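Local coordinates for TetR-family transcriptional regulator (Pectobacterium atrosepticum, PDB 2HYT), which probably binds cis-regulatory DNA through an N-terminal helix-turn-helix domain and controls transcription, as TetR-family regulators do, at residues S79-C93 with S131-V145. Sequence-based numbering, arbitrary orientation.
Sequences SDTAEDDWEGFRCRC and SMQRLIDNLIRQGVV. With EDO (1,2-ethanediol), chain B.
Helix 85-93 packs against helix 131-141 roughly antiparallel, the short axes 10.9 Å apart and their directions 153° apart, with Asp85 level with Leu139 and Phe89 with Leu135. Phe89 is a knob in the hole formed by Met132, Leu135, Ile136 and Leu139. With CG anti to the backbone N (chi1 160°), its ring reaches into the hole and turns an edge to selenomethionine Met132, whose SE is 3.7 Å from Phe89 CE1: a Met-aromatic contact. Leu135 CD2 touches Phe89 CD1, while Leu139 CD1 packs on Phe89 CB. Trp86 continues the apolar seam, its CZ3 lying 3.7 Å from Val145 CG2, just past the Schellman turn at Gly143. Gln142 NE2 donates almost straight (170°) to Asp85 OD2 at 2.7 Å, on the anti side and somewhat out of the carboxylate plane, the two flat groups nearly perpendicular; it also donates to Asn138 OD1. At the other end extended Arg92 sends NH2 to Ser131 OG at 2.9 Å and NH1 to Ser79 OG at 3.0 Å; a water links NH1 to Ser131 O, and NE meets an ethanediol, probably from the crystallisation liquor. Ile157 and Leu189 also pack on Phe89 within the TetR-like C-terminal bundle. The two serine bonds fix the buried guanidinium's rotation, and polar pairs thus close both ends of a seam apolar in the middle.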
loop_
_atom_site.group_PDB
_atom_site.type_symbol
_atom_site.label_atom_id
_atom_site.label_comp_id
_atom_site.label_asym_id
_atom_site.label_seq_id
_atom_site.Cartn_x
_atom_site.Cartn_y
_atom_site.Cartn_z
ATOM N N SER A 79 22.865 -1.538 1.617
ATOM C CA SER A 79 23.102 -2.898 2.150
ATOM C C SER A 79 24.326 -3.537 1.493
ATOM O O SER A 79 25.023 -4.369 2.108
ATOM C CB SER A 79 21.848 -3.775 2.063
ATOM O OG SER A 79 21.218 -3.659 0.821
ATOM N N ASP A 80 24.652 -3.106 0.287
ATOM C CA ASP A 80 25.844 -3.623 -0.406
ATOM C C ASP A 80 27.134 -3.201 0.302
ATOM O O ASP A 80 28.091 -3.968 0.353
ATOM C CB ASP A 80 25.901 -3.141 -1.839
ATOM C CG ASP A 80 25.003 -3.925 -2.771
ATOM O OD1 ASP A 80 24.463 -4.981 -2.379
ATOM O OD2 ASP A 80 24.916 -3.481 -3.928
ATOM N N THR A 81 27.138 -1.993 0.856
ATOM C CA THR A 81 28.346 -1.398 1.394
ATOM C C THR A 81 28.492 -1.686 2.865
ATOM O O THR A 81 29.537 -1.399 3.464
ATOM C CB THR A 81 28.362 0.123 1.173
ATOM O OG1 THR A 81 27.317 0.767 1.901
ATOM C CG2 THR A 81 28.145 0.419 -0.246
ATOM N N ALA A 82 27.460 -2.264 3.464
ATOM C CA ALA A 82 27.453 -2.504 4.889
ATOM C C ALA A 82 28.567 -3.398 5.358
ATOM O O ALA A 82 28.860 -4.417 4.731
ATOM C CB ALA A 82 26.114 -3.085 5.310
ATOM N N GLU A 83 29.126 -2.998 6.503
ATOM C CA GLU A 83 30.145 -3.735 7.236
ATOM C C GLU A 83 29.524 -4.879 8.038
ATOM O O GLU A 83 30.071 -5.985 8.071
ATOM C CB GLU A 83 30.861 -2.783 8.191
ATOM N N ASP A 84 28.369 -4.613 8.664
ATOM C CA ASP A 84 27.586 -5.661 9.336
ATOM C C ASP A 84 26.258 -5.779 8.579
ATOM O O ASP A 84 25.605 -4.788 8.393
ATOM C CB ASP A 84 27.298 -5.278 10.778
ATOM C CG ASP A 84 26.488 -6.323 11.483
ATOM O OD1 ASP A 84 27.042 -7.378 11.807
ATOM O OD2 ASP A 84 25.281 -6.141 11.648
ATOM N N ASP A 85 25.877 -6.970 8.148
ATOM C CA ASP A 85 24.741 -7.065 7.252
ATOM C C ASP A 85 23.400 -6.788 7.944
ATOM O O ASP A 85 22.484 -6.222 7.318
ATOM C CB ASP A 85 24.752 -8.374 6.510
ATOM C CG ASP A 85 26.010 -8.515 5.618
ATOM O OD1 ASP A 85 26.531 -7.471 5.166
ATOM O OD2 ASP A 85 26.488 -9.634 5.438
ATOM N N TRP A 86 23.297 -7.152 9.212
ATOM C CA TRP A 86 22.070 -6.814 9.953
ATOM C C TRP A 86 21.933 -5.301 10.094
ATOM O O TRP A 86 20.850 -4.734 9.848
ATOM C CB TRP A 86 22.053 -7.453 11.334
ATOM C CG TRP A 86 20.858 -7.049 12.126
ATOM C CD1 TRP A 86 20.864 -6.324 13.282
ATOM C CD2 TRP A 86 19.475 -7.325 11.832
ATOM N NE1 TRP A 86 19.576 -6.126 13.720
ATOM C CE2 TRP A 86 18.705 -6.732 12.857
ATOM C CE3 TRP A 86 18.821 -8.022 10.835
ATOM C CZ2 TRP A 86 17.299 -6.810 12.887
ATOM C CZ3 TRP A 86 17.437 -8.092 10.862
ATOM C CH2 TRP A 86 16.696 -7.514 11.905
ATOM N N GLU A 87 23.020 -4.627 10.442
ATOM C CA GLU A 87 22.974 -3.166 10.586
ATOM C C GLU A 87 22.732 -2.511 9.231
ATOM O O GLU A 87 22.045 -1.508 9.145
ATOM C CB GLU A 87 24.248 -2.637 11.249
ATOM C CG GLU A 87 24.467 -3.155 12.662
ATOM C CD GLU A 87 23.384 -2.735 13.643
ATOM O OE1 GLU A 87 22.791 -1.654 13.470
ATOM O OE2 GLU A 87 23.138 -3.494 14.592
ATOM N N GLY A 88 23.256 -3.104 8.161
ATOM C CA GLY A 88 22.998 -2.593 6.839
ATOM C C GLY A 88 21.512 -2.696 6.468
ATOM O O GLY A 88 20.943 -1.829 5.788
ATOM N N PHE A 89 20.881 -3.782 6.889
ATOM C CA PHE A 89 19.446 -3.980 6.649
ATOM C C PHE A 89 18.635 -2.958 7.445
ATOM O O PHE A 89 17.727 -2.341 6.890
ATOM C CB PHE A 89 19.071 -5.429 7.030
ATOM C CG PHE A 89 17.604 -5.628 7.282
ATOM C CD1 PHE A 89 16.747 -5.761 6.250
ATOM C CD2 PHE A 89 17.104 -5.709 8.575
ATOM C CE1 PHE A 89 15.388 -5.972 6.477
ATOM C CE2 PHE A 89 15.769 -5.926 8.809
ATOM C CZ PHE A 89 14.894 -6.050 7.739
ATOM N N ARG A 90 18.968 -2.759 8.718
ATOM C CA ARG A 90 18.285 -1.715 9.547
ATOM C C ARG A 90 18.475 -0.359 8.901
ATOM O O ARG A 90 17.539 0.431 8.820
ATOM C CB ARG A 90 18.831 -1.681 10.970
ATOM C CG ARG A 90 18.439 -2.920 11.788
ATOM C CD ARG A 90 19.023 -2.885 13.223
ATOM N NE ARG A 90 18.821 -1.612 13.892
ATOM C CZ ARG A 90 19.582 -1.113 14.859
ATOM N NH1 ARG A 90 20.625 -1.786 15.326
ATOM N NH2 ARG A 90 19.292 0.081 15.365
ATOM N N CYS A 91 19.695 -0.071 8.467
ATOM C CA CYS A 91 19.997 1.220 7.869
ATOM C C CYS A 91 19.219 1.449 6.580
ATOM O O CYS A 91 18.742 2.537 6.358
ATOM C CB CYS A 91 21.484 1.317 7.603
ATOM S SG CYS A 91 21.983 2.897 7.020
ATOM N N ARG A 92 19.099 0.404 5.764
ATOM C CA ARG A 92 18.345 0.472 4.522
ATOM C C ARG A 92 16.851 0.736 4.808
ATOM O O ARG A 92 16.200 1.601 4.164
ATOM C CB ARG A 92 18.504 -0.819 3.764
ATOM C CG ARG A 92 17.707 -0.901 2.514
ATOM C CD ARG A 92 18.165 -2.058 1.678
ATOM N NE ARG A 92 17.134 -2.458 0.729
ATOM C CZ ARG A 92 17.330 -3.325 -0.250
ATOM N NH1 ARG A 92 18.520 -3.876 -0.448
ATOM N NH2 ARG A 92 16.302 -3.624 -1.047
ATOM N N CYS A 93 16.308 -0.015 5.761
ATOM C CA CYS A 93 14.919 0.194 6.149
ATOM C C CYS A 93 14.684 1.618 6.688
ATOM O O CYS A 93 13.708 2.297 6.284
ATOM C CB CYS A 93 14.442 -0.847 7.155
ATOM S SG CYS A 93 14.359 -2.535 6.538
ATOM N N SER A 131 13.771 -7.096 -4.505
ATOM C CA SER A 131 15.037 -6.549 -4.011
ATOM C C SER A 131 15.187 -6.859 -2.531
ATOM O O SER A 131 16.217 -7.358 -2.086
ATOM C CB SER A 131 15.112 -5.061 -4.237
ATOM O OG SER A 131 16.345 -4.546 -3.772
HETATM N N MSE A 132 14.169 -6.574 -1.740
HETATM C CA MSE A 132 14.243 -6.885 -0.316
HETATM C C MSE A 132 14.361 -8.389 -0.074
HETATM O O MSE A 132 15.053 -8.828 0.847
HETATM C CB MSE A 132 13.027 -6.303 0.409
HETATM C CG MSE A 132 12.958 -6.667 1.855
HETATM SE SE MSE A 132 14.455 -5.962 2.848
HETATM C CE MSE A 132 14.161 -4.000 2.760
ATOM N N GLN A 133 13.691 -9.190 -0.900
ATOM C CA GLN A 133 13.772 -10.655 -0.814
ATOM C C GLN A 133 15.226 -11.140 -0.916
ATOM O O GLN A 133 15.636 -12.025 -0.162
ATOM C CB GLN A 133 12.933 -11.301 -1.926
ATOM C CG GLN A 133 12.969 -12.802 -1.914
ATOM C CD GLN A 133 12.166 -13.362 -3.055
ATOM O OE1 GLN A 133 11.356 -12.641 -3.663
ATOM N NE2 GLN A 133 12.379 -14.632 -3.355
ATOM N N ARG A 134 16.001 -10.580 -1.850
ATOM C CA ARG A 134 17.422 -10.967 -2.023
ATOM C C ARG A 134 18.174 -10.756 -0.715
ATOM O O ARG A 134 18.946 -11.618 -0.248
ATOM C CB ARG A 134 18.110 -10.138 -3.107
ATOM C CG ARG A 134 17.736 -10.505 -4.530
ATOM C CD ARG A 134 18.578 -9.719 -5.533
ATOM N NE ARG A 134 18.073 -8.359 -5.725
ATOM C CZ ARG A 134 18.818 -7.289 -6.012
ATOM N NH1 ARG A 134 20.137 -7.372 -6.147
ATOM N NH2 ARG A 134 18.233 -6.117 -6.171
ATOM N N LEU A 135 17.935 -9.607 -0.104
ATOM C CA LEU A 135 18.585 -9.300 1.163
ATOM C C LEU A 135 18.145 -10.254 2.317
ATOM O O LEU A 135 18.945 -10.756 3.080
ATOM C CB LEU A 135 18.342 -7.829 1.501
ATOM C CG LEU A 135 18.948 -7.338 2.820
ATOM C CD1 LEU A 135 20.448 -7.580 2.886
ATOM C CD2 LEU A 135 18.633 -5.822 2.997
ATOM N N ILE A 136 16.834 -10.429 2.490
ATOM C CA ILE A 136 16.313 -11.354 3.491
ATOM C C ILE A 136 16.844 -12.769 3.315
ATOM O O ILE A 136 17.220 -13.395 4.288
ATOM C CB ILE A 136 14.765 -11.309 3.505
ATOM C CG1 ILE A 136 14.334 -9.942 3.971
ATOM C CG2 ILE A 136 14.200 -12.416 4.366
ATOM C CD1 ILE A 136 14.695 -9.652 5.433
ATOM N N ASP A 137 16.843 -13.274 2.092
ATOM C CA ASP A 137 17.365 -14.614 1.757
ATOM C C ASP A 137 18.802 -14.736 2.268
ATOM O O ASP A 137 19.170 -15.698 2.942
ATOM C CB ASP A 137 17.291 -14.795 0.238
ATOM C CG ASP A 137 17.684 -16.173 -0.221
ATOM O OD1 ASP A 137 18.887 -16.488 -0.127
ATOM O OD2 ASP A 137 16.806 -16.911 -0.747
ATOM N N ASN A 138 19.608 -13.725 1.936
ATOM C CA ASN A 138 20.983 -13.664 2.412
ATOM C C ASN A 138 21.078 -13.740 3.938
ATOM O O ASN A 138 21.869 -14.548 4.469
ATOM C CB ASN A 138 21.688 -12.438 1.845
ATOM C CG ASN A 138 23.071 -12.224 2.408
ATOM O OD1 ASN A 138 23.221 -11.760 3.520
ATOM N ND2 ASN A 138 24.083 -12.633 1.668
ATOM N N LEU A 139 20.306 -12.926 4.648
ATOM C CA LEU A 139 20.351 -12.886 6.109
ATOM C C LEU A 139 19.853 -14.168 6.746
ATOM O O LEU A 139 20.339 -14.581 7.806
ATOM C CB LEU A 139 19.510 -11.713 6.621
ATOM C CG LEU A 139 20.078 -10.319 6.295
ATOM C CD1 LEU A 139 19.021 -9.221 6.508
ATOM C CD2 LEU A 139 21.328 -10.023 7.160
ATOM N N ILE A 140 18.873 -14.807 6.103
ATOM C CA ILE A 140 18.440 -16.129 6.587
ATOM C C ILE A 140 19.545 -17.178 6.389
ATOM O O ILE A 140 19.869 -17.961 7.299
ATOM C CB ILE A 140 17.110 -16.561 5.946
ATOM C CG1 ILE A 140 15.991 -15.680 6.470
ATOM C CG2 ILE A 140 16.843 -18.057 6.326
ATOM C CD1 ILE A 140 14.699 -15.721 5.611
ATOM N N ARG A 141 20.162 -17.178 5.209
ATOM C CA ARG A 141 21.259 -18.089 4.944
ATOM C C ARG A 141 22.419 -17.895 5.933
ATOM O O ARG A 141 23.006 -18.874 6.370
ATOM C CB ARG A 141 21.753 -17.906 3.506
ATOM C CG ARG A 141 20.824 -18.485 2.447
ATOM C CD ARG A 141 21.385 -18.246 1.098
ATOM N NE ARG A 141 20.493 -18.735 0.055
ATOM C CZ ARG A 141 20.622 -19.906 -0.543
ATOM N NH1 ARG A 141 21.593 -20.731 -0.197
ATOM N NH2 ARG A 141 19.760 -20.263 -1.476
ATOM N N GLN A 142 22.715 -16.654 6.300
ATOM C CA GLN A 142 23.754 -16.332 7.280
ATOM C C GLN A 142 23.424 -16.759 8.715
ATOM O O GLN A 142 24.335 -16.783 9.595
ATOM C CB GLN A 142 24.027 -14.826 7.282
ATOM C CG GLN A 142 24.709 -14.266 6.077
ATOM C CD GLN A 142 25.359 -12.923 6.329
ATOM O OE1 GLN A 142 26.161 -12.785 7.277
ATOM N NE2 GLN A 142 25.106 -11.953 5.449
ATOM N N GLY A 143 22.173 -17.131 8.965
ATOM C CA GLY A 143 21.721 -17.460 10.314
ATOM C C GLY A 143 21.477 -16.241 11.169
ATOM O O GLY A 143 21.335 -16.368 12.403
ATOM N N VAL A 144 21.403 -15.074 10.544
ATOM C CA VAL A 144 21.124 -13.827 11.268
ATOM C C VAL A 144 19.626 -13.657 11.517
ATOM O O VAL A 144 19.214 -13.320 12.644
ATOM C CB VAL A 144 21.703 -12.582 10.512
ATOM C CG1 VAL A 144 21.294 -11.253 11.162
ATOM C CG2 VAL A 144 23.264 -12.701 10.402
ATOM N N VAL A 145 18.835 -13.875 10.464
ATOM C CA VAL A 145 17.370 -13.776 10.490
ATOM C C VAL A 145 16.774 -15.175 10.575
ATOM O O VAL A 145 17.213 -16.118 9.903
ATOM C CB VAL A 145 16.837 -12.969 9.295
ATOM C CG1 VAL A 145 15.257 -13.145 9.056
ATOM C CG2 VAL A 145 17.201 -11.500 9.470
HETATM C C1 EDO B . 13.533 -0.678 1.398
HETATM O O1 EDO B . 14.527 -1.283 0.541
HETATM C C2 EDO B . 12.157 -0.917 0.768
HETATM O O2 EDO B . 11.778 -2.318 0.860
HETATM O O HOH W 1 18.703 -6.297 -2.257
#